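Local coordinates for protein N-acetylmuramoyl-l-alanine amidase (Bartonella henselae, PDB 3NE8) that probably hydrolyses the amide bond between N-acetylmuramic acid and L-alanine in peptidoglycan, as a zinc-dependent amidase that remodels the cell wall during division, at residues 152-155 with 156-160. Residues are numbered along the deposited sequence; the frame is centred on the assembly and turned at random.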
loop_
_atom_site.group_PDB
_atom_site.type_symbol
_atom_site.label_atom_id
_atom_site.label_comp_id
_atom_site.label_asym_id
_atom_site.label_seq_id
_atom_site.Cartn_x
_atom_site.Cartn_y
_atom_site.Cartn_z
ATOM N N ALA A 152 0.924 5.001 -7.033
ATOM C CA ALA A 152 0.095 5.162 -8.225
ATOM C C ALA A 152 -1.387 4.976 -7.889
ATOM O O ALA A 152 -2.244 5.759 -8.318
ATOM C CB ALA A 152 0.527 4.185 -9.328
ATOM N N ASN A 153 -1.688 3.920 -7.131
ATOM C CA ASN A 153 -3.064 3.616 -6.737
ATOM C C ASN A 153 -3.681 4.739 -5.949
ATOM O O ASN A 153 -4.835 5.123 -6.184
ATOM C CB ASN A 153 -3.113 2.357 -5.865
ATOM C CG ASN A 153 -3.075 1.089 -6.671
ATOM O OD1 ASN A 153 -3.300 1.100 -7.883
ATOM N ND2 ASN A 153 -2.793 -0.028 -6.001
ATOM N N ASN A 154 -2.921 5.272 -5.006
ATOM C CA ASN A 154 -3.448 6.344 -4.186
ATOM C C ASN A 154 -3.685 7.615 -4.991
ATOM O O ASN A 154 -4.685 8.302 -4.786
ATOM C CB ASN A 154 -2.549 6.631 -2.993
ATOM C CG ASN A 154 -3.317 7.244 -1.839
ATOM O OD1 ASN A 154 -4.447 6.840 -1.549
ATOM N ND2 ASN A 154 -2.713 8.218 -1.179
ATOM N N VAL A 155 -2.772 7.920 -5.906
ATOM C CA VAL A 155 -2.929 9.105 -6.735
ATOM C C VAL A 155 -4.224 9.033 -7.533
ATOM O O VAL A 155 -5.005 9.983 -7.548
ATOM C CB VAL A 155 -1.727 9.296 -7.677
ATOM C CG1 VAL A 155 -2.053 10.322 -8.741
ATOM C CG2 VAL A 155 -0.486 9.732 -6.889
ATOM N N VAL A 156 -4.455 7.896 -8.175
ATOM C CA VAL A 156 -5.676 7.688 -8.939
ATOM C C VAL A 156 -6.913 7.832 -8.053
ATOM O O VAL A 156 -7.862 8.519 -8.416
ATOM C CB VAL A 156 -5.671 6.303 -9.611
ATOM C CG1 VAL A 156 -7.072 5.933 -10.088
ATOM C CG2 VAL A 156 -4.659 6.272 -10.750
ATOM N N SER A 157 -6.887 7.197 -6.887
ATOM C CA SER A 157 -8.014 7.268 -5.957
ATOM C C SER A 157 -8.351 8.714 -5.593
ATOM O O SER A 157 -9.511 9.119 -5.625
ATOM C CB SER A 157 -7.696 6.471 -4.690
ATOM O OG SER A 157 -8.768 6.536 -3.761
ATOM N N ASN A 158 -7.341 9.497 -5.239
ATOM C CA ASN A 158 -7.578 10.874 -4.820
ATOM C C ASN A 158 -7.930 11.822 -5.962
ATOM O O ASN A 158 -8.713 12.749 -5.777
ATOM C CB ASN A 158 -6.405 11.403 -3.999
ATOM C CG ASN A 158 -6.364 10.795 -2.617
ATOM O OD1 ASN A 158 -7.405 10.631 -1.974
ATOM N ND2 ASN A 158 -5.177 10.454 -2.155
ATOM N N LEU A 159 -7.378 11.581 -7.146
ATOM C CA LEU A 159 -7.782 12.379 -8.304
ATOM C C LEU A 159 -9.270 12.174 -8.556
ATOM O O LEU A 159 -10.000 13.126 -8.829
ATOM C CB LEU A 159 -6.975 12.020 -9.548
ATOM C CG LEU A 159 -5.511 12.453 -9.539
ATOM C CD1 LEU A 159 -4.820 11.886 -10.765
ATOM C CD2 LEU A 159 -5.405 13.960 -9.503
ATOM N N SER A 160 -9.718 10.929 -8.452
ATOM C CA SER A 160 -11.122 10.610 -8.653
ATOM C C SER A 160 -11.999 11.314 -7.619
ATOM O O SER A 160 -13.034 11.888 -7.958
ATOM C CB SER A 160 -11.322 9.097 -8.585
ATOM O OG SER A 160 -12.689 8.754 -8.724
#
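The last turns of the long alpha-helix 135-161, which packs against the mixed beta-sheet of this zinc amidase domain, set Asn-154 near Asn-158 and Val-155 alongside Leu-159, each pair four residues apart. Regular i to i+4 hydrogen bonds run through both turns: Val-156 N gives to Ala-152 O, Ser-157 N to Asn-153 O at 3.0 Å, Asn-158 N to Asn-154 O, and Leu-159 N to Val-155 O at 2.9 Å. On the face turned to strand 94-99 the contact is apolar. Val-155 and Leu-159 run alongside each other in the same direction, and CG1 of Val-155 meets CD1 of Leu-159 at 3.8 Å. The CG of Leu-159 sits beside its own backbone N (chi1 -71°), which brings it back over the preceding turn, 3.2 Å from Val-155 O. Val-155 rests on Val-96 and Leu-159 on Ala-94, so both side chains rest on the same strand.

Both asparagines bond to helix 206-227. Their amide planes are turned 71° apart, and ND2 of Asn-154 comes within 3.5 Å of ND2 of Asn-158; as two donors, these nitrogens do not bond to each other. What gathers them is a shared acceptor, OE1 of Gln-222, to which both ND2 atoms donate, while Asn-158 ND2 also bonds OG of Ser-219. The two reach it with different first torsions: Asn-154 swings CG away from its backbone N (chi1 -154°) toward the next turn. Farther round the helix, Asn-153 packs on Tyr-226 of the second subunit. Val-156 instead faces Leu-166 and Pro-170, with its CG2 3.5 Å from Ala-152 O, the carbonyl oxygen that accepts the Val-156 N-H at 3.1 Å.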